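Local coordinates for protein cytochrome C3, A dimeric class III c-type cytochrome (PDB 1GYO) that probably transfers electrons through four covalently bound, bis-histidine-ligated heme c groups in each subunit of a disulfide-linked dimer, at residues L1-E13 with R20-R32. Sequence-based numbering, arbitrary orientation. Where two conformers were deposited one is given.
Sequences LDVPCKVVITAPE and RFGKVEMSHAKHR. With HEC (heme c), chain C.
Gly-22 meets Thr-10 beside the last bridge of the strand pair, Ile-9 with Val-24: the Thr-10 hydroxyl, turned anti to the backbone N (chi1 -171°), reaches across and donates from OG1 to Gly-22 O (2.6 Å), a side-chain bond just beyond the ladder. Lys-23 lays its methylenes obliquely across Val-8, CE against CG1 (3.8 Å), while its end leads away on the exposed side, which suits a lysine. Val-24 exchanges two backbone hydrogen bonds with Ile-9 and sends its compact apolar side chain to the opposite, buried face, near His-104, a ligand of another heme. Glu-25 returns to the outer face, where, in the conformer given, Lys-6 NZ forms a salt bridge with its OE2 (2.8 Å), approaching from above the carboxylate plane. Met-26 forms the next hydrogen-bonded pair, with Val-7; its CB packs on Val-7 CG2 (3.8 Å), and its flexible thioether bends against both the porphyrin, SD 3.5 Å from heme CHD, and the His-28 ring. Ser-27 is small and polar: its OG accepts from Lys-30 N in an ST motif while its carbonyl receives His-31 ND1, orienting a ligand of a second heme. His-28 NE2 binds the iron at 2.0 Å, with His-40 as the other axial ligand. Val-3 CG1 over one ring face, Met-26 CE over the other and a bent bond from ND1 to Pro-4 O (2.7 Å) join the iron in restraining its rotation; that bond may make the imidazole more electron-rich. Adjacent Cys-5 is disulfide-bonded to Cys-46 of the second subunit. This is the N-terminal two-stranded antiparallel sheet of the cytochrome c3 fold, presenting an axial histidine to a bis-histidine heme.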
loop_
_atom_site.group_PDB
_atom_site.type_symbol
_atom_site.label_atom_id
_atom_site.label_comp_id
_atom_site.label_asym_id
_atom_site.label_seq_id
_atom_site.Cartn_x
_atom_site.Cartn_y
_atom_site.Cartn_z
ATOM N N LEU A 1 11.001 2.427 -0.048
ATOM C CA LEU A 1 10.272 1.148 -0.172
ATOM C C LEU A 1 10.232 0.706 -1.628
ATOM O O LEU A 1 9.885 1.525 -2.483
ATOM C CB LEU A 1 8.845 1.363 0.307
ATOM C CG LEU A 1 7.956 0.116 0.265
ATOM C CD1 LEU A 1 8.556 -1.016 1.080
ATOM C CD2 LEU A 1 6.566 0.499 0.719
ATOM N N ASP A 2 10.529 -0.563 -1.893
ATOM C CA ASP A 2 10.343 -1.177 -3.182
ATOM C C ASP A 2 9.405 -2.346 -3.010
ATOM O O ASP A 2 9.770 -3.296 -2.322
ATOM C CB ASP A 2 11.672 -1.678 -3.748
ATOM C CG ASP A 2 11.570 -2.305 -5.111
ATOM O OD1 ASP A 2 10.631 -1.964 -5.836
ATOM O OD2 ASP A 2 12.473 -3.107 -5.459
ATOM N N VAL A 3 8.220 -2.285 -3.578
ATOM C CA VAL A 3 7.254 -3.388 -3.529
ATOM C C VAL A 3 7.593 -4.268 -4.723
ATOM O O VAL A 3 7.403 -3.845 -5.890
ATOM C CB VAL A 3 5.830 -2.894 -3.629
ATOM C CG1 VAL A 3 4.862 -4.080 -3.666
ATOM C CG2 VAL A 3 5.506 -1.933 -2.483
ATOM N N PRO A 4 8.138 -5.461 -4.532
ATOM C CA PRO A 4 8.562 -6.242 -5.702
ATOM C C PRO A 4 7.392 -6.567 -6.581
ATOM O O PRO A 4 6.321 -6.988 -6.120
ATOM C CB PRO A 4 9.173 -7.513 -5.059
ATOM C CG PRO A 4 9.633 -6.983 -3.742
ATOM C CD PRO A 4 8.463 -6.124 -3.238
ATOM N N CYS A 5 7.547 -6.413 -7.884
ATOM C CA CYS A 5 6.460 -6.782 -8.788
ATOM C C CYS A 5 6.240 -8.279 -8.801
ATOM O O CYS A 5 5.070 -8.640 -8.951
ATOM C CB CYS A 5 6.720 -6.198 -10.181
ATOM S SG CYS A 5 6.479 -4.374 -10.190
ATOM N N LYS A 6 7.291 -9.074 -8.622
ATOM C CA LYS A 6 7.102 -10.530 -8.464
ATOM C C LYS A 6 7.944 -10.973 -7.276
ATOM O O LYS A 6 9.086 -10.519 -7.168
ATOM C CB LYS A 6 7.439 -11.301 -9.737
ATOM C CG LYS A 6 7.185 -12.790 -9.649
ATOM C CD LYS A 6 7.908 -13.584 -10.742
ATOM C CE LYS A 6 7.314 -13.287 -12.100
ATOM N NZ LYS A 6 7.486 -14.404 -13.080
ATOM N N VAL A 7 7.376 -11.818 -6.444
ATOM C CA VAL A 7 8.014 -12.383 -5.279
ATOM C C VAL A 7 8.056 -13.909 -5.470
ATOM O O VAL A 7 7.156 -14.488 -6.056
ATOM C CB VAL A 7 7.363 -12.033 -3.916
ATOM C CG1 VAL A 7 7.409 -10.517 -3.641
ATOM C CG2 VAL A 7 5.933 -12.486 -3.823
ATOM N N VAL A 8 9.098 -14.527 -4.965
ATOM C CA VAL A 8 9.132 -15.990 -4.896
ATOM C C VAL A 8 9.027 -16.367 -3.435
ATOM O O VAL A 8 9.802 -15.933 -2.568
ATOM C CB VAL A 8 10.435 -16.566 -5.473
ATOM C CG1 VAL A 8 10.389 -18.082 -5.337
ATOM C CG2 VAL A 8 10.607 -16.075 -6.919
ATOM N N ILE A 9 7.982 -17.095 -3.128
ATOM C CA ILE A 9 7.609 -17.499 -1.819
ATOM C C ILE A 9 8.129 -18.940 -1.619
ATOM O O ILE A 9 7.875 -19.783 -2.465
ATOM C CB ILE A 9 6.098 -17.417 -1.601
ATOM C CG1 ILE A 9 5.499 -16.096 -2.041
ATOM C CG2 ILE A 9 5.776 -17.702 -0.108
ATOM C CD1 ILE A 9 3.965 -16.113 -2.093
ATOM N N THR A 10 8.819 -19.152 -0.520
ATOM C CA THR A 10 9.304 -20.527 -0.254
ATOM C C THR A 10 9.225 -20.829 1.244
ATOM O O THR A 10 8.535 -20.112 1.979
ATOM C CB THR A 10 10.646 -20.747 -0.908
ATOM O OG1 THR A 10 11.042 -22.149 -0.845
ATOM C CG2 THR A 10 11.669 -19.889 -0.194
ATOM N N ALA A 11 9.888 -21.865 1.673
ATOM C CA ALA A 11 9.890 -22.259 3.062
ATOM C C ALA A 11 10.498 -21.150 3.910
ATOM O O ALA A 11 11.246 -20.289 3.431
ATOM C CB ALA A 11 10.657 -23.571 3.235
ATOM N N PRO A 12 10.211 -21.154 5.227
ATOM C CA PRO A 12 10.806 -20.134 6.105
ATOM C C PRO A 12 12.320 -20.123 6.008
ATOM O O PRO A 12 12.955 -21.167 5.835
ATOM C CB PRO A 12 10.346 -20.627 7.489
ATOM C CG PRO A 12 9.051 -21.339 7.220
ATOM C CD PRO A 12 9.316 -22.080 5.952
ATOM N N GLU A 13 12.877 -18.933 6.177
ATOM C CA GLU A 13 14.303 -18.689 6.052
ATOM C C GLU A 13 15.124 -19.718 6.802
ATOM O O GLU A 13 14.797 -19.917 7.973
ATOM C CB GLU A 13 14.653 -17.308 6.631
ATOM C CG GLU A 13 16.109 -16.901 6.458
ATOM C CD GLU A 13 16.329 -16.293 5.098
ATOM O OE1 GLU A 13 17.444 -16.367 4.548
ATOM O OE2 GLU A 13 15.339 -15.732 4.565
ATOM N N ARG A 20 8.429 -31.121 -3.354
ATOM C CA ARG A 20 7.616 -31.064 -4.558
ATOM C C ARG A 20 6.763 -29.780 -4.719
ATOM O O ARG A 20 6.377 -29.398 -5.815
ATOM C CB ARG A 20 6.653 -32.255 -4.554
ATOM C CG ARG A 20 5.925 -32.334 -5.863
ATOM C CD ARG A 20 5.390 -33.661 -6.351
ATOM N NE ARG A 20 4.999 -33.524 -7.761
ATOM C CZ ARG A 20 4.646 -34.589 -8.499
ATOM N NH1 ARG A 20 4.631 -35.806 -7.951
ATOM N NH2 ARG A 20 4.310 -34.429 -9.776
ATOM N N PHE A 21 6.449 -29.095 -3.637
ATOM C CA PHE A 21 5.616 -27.920 -3.579
ATOM C C PHE A 21 6.401 -26.728 -3.008
ATOM O O PHE A 21 5.858 -25.933 -2.251
ATOM C CB PHE A 21 4.387 -28.225 -2.707
ATOM C CG PHE A 21 3.417 -29.163 -3.365
ATOM C CD1 PHE A 21 3.621 -30.520 -3.329
ATOM C CD2 PHE A 21 2.301 -28.702 -4.041
ATOM C CE1 PHE A 21 2.748 -31.373 -3.963
ATOM C CE2 PHE A 21 1.456 -29.536 -4.694
ATOM C CZ PHE A 21 1.667 -30.883 -4.632
ATOM N N GLY A 22 7.674 -26.589 -3.372
ATOM C CA GLY A 22 8.587 -25.778 -2.574
ATOM C C GLY A 22 8.629 -24.311 -2.843
ATOM O O GLY A 22 9.115 -23.573 -1.962
ATOM N N LYS A 23 8.195 -23.864 -4.014
ATOM C CA LYS A 23 8.302 -22.456 -4.391
ATOM C C LYS A 23 7.056 -22.016 -5.139
ATOM O O LYS A 23 6.552 -22.750 -6.001
ATOM C CB LYS A 23 9.515 -22.143 -5.292
ATOM C CG LYS A 23 10.852 -22.178 -4.597
ATOM C CD LYS A 23 12.034 -21.847 -5.445
ATOM C CE LYS A 23 11.829 -21.307 -6.831
ATOM N NZ LYS A 23 13.162 -21.120 -7.547
ATOM N N VAL A 24 6.577 -20.825 -4.859
ATOM C CA VAL A 24 5.419 -20.265 -5.566
ATOM C C VAL A 24 5.697 -18.794 -5.877
ATOM O O VAL A 24 6.141 -18.059 -4.993
ATOM C CB VAL A 24 4.134 -20.337 -4.708
ATOM C CG1 VAL A 24 3.000 -19.552 -5.314
ATOM C CG2 VAL A 24 3.777 -21.813 -4.443
ATOM N N GLU A 25 5.430 -18.375 -7.086
ATOM C CA GLU A 25 5.581 -16.981 -7.459
ATOM C C GLU A 25 4.269 -16.280 -7.242
ATOM O O GLU A 25 3.180 -16.824 -7.465
ATOM C CB GLU A 25 5.974 -16.875 -8.934
ATOM C CG GLU A 25 7.237 -17.587 -9.273
ATOM C CD GLU A 25 7.671 -17.312 -10.729
ATOM O OE1 GLU A 25 8.821 -17.727 -10.975
ATOM O OE2 GLU A 25 6.949 -16.760 -11.582
ATOM N N MET A 26 4.353 -15.020 -6.813
ATOM C CA MET A 26 3.176 -14.188 -6.735
ATOM C C MET A 26 3.496 -12.821 -7.303
ATOM O O MET A 26 4.554 -12.247 -7.052
ATOM C CB MET A 26 2.729 -13.971 -5.293
ATOM C CG MET A 26 1.350 -13.368 -5.137
ATOM S SD MET A 26 1.161 -12.330 -3.682
ATOM C CE MET A 26 2.028 -10.933 -4.256
ATOM N N SER A 27 2.555 -12.325 -8.106
ATOM C CA SER A 27 2.726 -11.007 -8.722
ATOM C C SER A 27 1.964 -9.958 -7.966
ATOM O O SER A 27 0.733 -9.993 -7.867
ATOM C CB SER A 27 2.212 -11.079 -10.154
ATOM O OG SER A 27 2.202 -9.721 -10.666
ATOM N N HIS A 28 2.678 -8.964 -7.424
ATOM C CA HIS A 28 1.961 -7.794 -6.877
ATOM C C HIS A 28 1.235 -7.045 -7.983
ATOM O O HIS A 28 0.174 -6.494 -7.758
ATOM C CB HIS A 28 2.885 -6.831 -6.140
ATOM C CG HIS A 28 3.211 -7.191 -4.714
ATOM N ND1 HIS A 28 4.414 -7.730 -4.354
ATOM C CD2 HIS A 28 2.524 -7.068 -3.559
ATOM C CE1 HIS A 28 4.420 -7.893 -2.999
ATOM N NE2 HIS A 28 3.285 -7.504 -2.504
ATOM N N ALA A 29 1.797 -7.026 -9.201
ATOM C CA ALA A 29 1.138 -6.333 -10.311
ATOM C C ALA A 29 -0.237 -6.913 -10.596
ATOM O O ALA A 29 -1.223 -6.179 -10.726
ATOM C CB ALA A 29 2.032 -6.409 -11.569
ATOM N N LYS A 30 -0.314 -8.244 -10.649
ATOM C CA LYS A 30 -1.579 -8.887 -10.950
ATOM C C LYS A 30 -2.608 -8.695 -9.849
ATOM O O LYS A 30 -3.813 -8.708 -10.105
ATOM C CB LYS A 30 -1.392 -10.397 -11.205
ATOM C CG LYS A 30 -0.684 -10.709 -12.494
ATOM C CD LYS A 30 -1.550 -10.322 -13.703
ATOM C CE LYS A 30 -0.938 -10.726 -15.024
ATOM N NZ LYS A 30 -1.959 -10.718 -16.147
ATOM N N HIS A 31 -2.110 -8.505 -8.610
ATOM C CA HIS A 31 -2.952 -8.249 -7.459
ATOM C C HIS A 31 -3.137 -6.770 -7.148
ATOM O O HIS A 31 -3.537 -6.405 -6.030
ATOM C CB HIS A 31 -2.447 -8.968 -6.223
ATOM C CG HIS A 31 -2.589 -10.466 -6.353
ATOM N ND1 HIS A 31 -1.618 -11.278 -6.802
ATOM C CD2 HIS A 31 -3.595 -11.300 -5.999
ATOM C CE1 HIS A 31 -2.030 -12.545 -6.756
ATOM N NE2 HIS A 31 -3.258 -12.609 -6.283
ATOM N N ARG A 32 -2.942 -5.890 -8.125
ATOM C CA ARG A 32 -3.014 -4.448 -7.860
ATOM C C ARG A 32 -4.379 -3.949 -7.433
ATOM O O ARG A 32 -4.450 -2.879 -6.822
ATOM C CB ARG A 32 -2.510 -3.669 -9.091
ATOM C CG ARG A 32 -3.116 -3.858 -10.451
ATOM C CD ARG A 32 -2.545 -2.817 -11.441
ATOM N NE ARG A 32 -1.485 -3.327 -12.274
ATOM C CZ ARG A 32 -0.355 -3.579 -12.867
ATOM N NH1 ARG A 32 0.802 -3.016 -12.490
ATOM N NH2 ARG A 32 -0.214 -4.439 -13.908
HETATM FE FE HEC C . 2.813 -7.557 -0.544
HETATM C CHA HEC C . 5.809 -9.098 -0.085
HETATM C CHB HEC C . 4.256 -4.561 0.124
HETATM C CHC HEC C . -0.020 -6.000 -1.476
HETATM C CHD HEC C . 1.281 -10.526 -0.673
HETATM N NA HEC C . 4.669 -6.951 -0.110
HETATM C C1A HEC C . 5.805 -7.723 0.022
HETATM C C2A HEC C . 6.956 -6.911 0.348
HETATM C C3A HEC C . 6.504 -5.631 0.437
HETATM C C4A HEC C . 5.091 -5.658 0.151
HETATM C CMA HEC C . 7.283 -4.384 0.764
HETATM C CAA HEC C . 8.345 -7.406 0.520
HETATM C CBA HEC C . 8.675 -8.009 1.863
HETATM C CGA HEC C . 10.037 -8.690 1.914
HETATM O O1A HEC C . 10.449 -9.305 0.907
HETATM O O2A HEC C . 10.702 -8.620 2.939
HETATM N NB HEC C . 2.217 -5.653 -0.628
HETATM C C1B HEC C . 2.932 -4.527 -0.271
HETATM C C2B HEC C . 2.122 -3.337 -0.419
HETATM C C3B HEC C . 0.909 -3.733 -0.912
HETATM C C4B HEC C . 0.984 -5.174 -1.033
HETATM C CMB HEC C . 2.577 -1.950 -0.084
HETATM C CAB HEC C . -0.276 -2.899 -1.290
HETATM C CBB HEC C . -0.028 -1.858 -2.373
HETATM N NC HEC C . 1.002 -8.154 -1.038
HETATM C C1C HEC C . -0.063 -7.370 -1.433
HETATM C C2C HEC C . -1.223 -8.183 -1.736
HETATM C C3C HEC C . -0.857 -9.458 -1.479
HETATM C C4C HEC C . 0.504 -9.437 -1.022
HETATM C CMC HEC C . -2.543 -7.615 -2.169
HETATM C CAC HEC C . -1.702 -10.711 -1.538
HETATM C CBC HEC C . -2.377 -10.913 -2.903
HETATM N ND HEC C . 3.438 -9.431 -0.428
HETATM C C1D HEC C . 2.623 -10.565 -0.429
HETATM C C2D HEC C . 3.412 -11.745 -0.201
HETATM C C3D HEC C . 4.712 -11.353 -0.166
HETATM C C4D HEC C . 4.713 -9.919 -0.237
HETATM C CMD HEC C . 2.861 -13.157 -0.076
HETATM C CAD HEC C . 5.909 -12.256 -0.021
HETATM C CBD HEC C . 6.219 -12.504 1.448
HETATM C CGD HEC C . 6.877 -13.798 1.791
HETATM O O1D HEC C . 6.693 -14.236 2.957
HETATM O O2D HEC C . 7.564 -14.414 0.976
#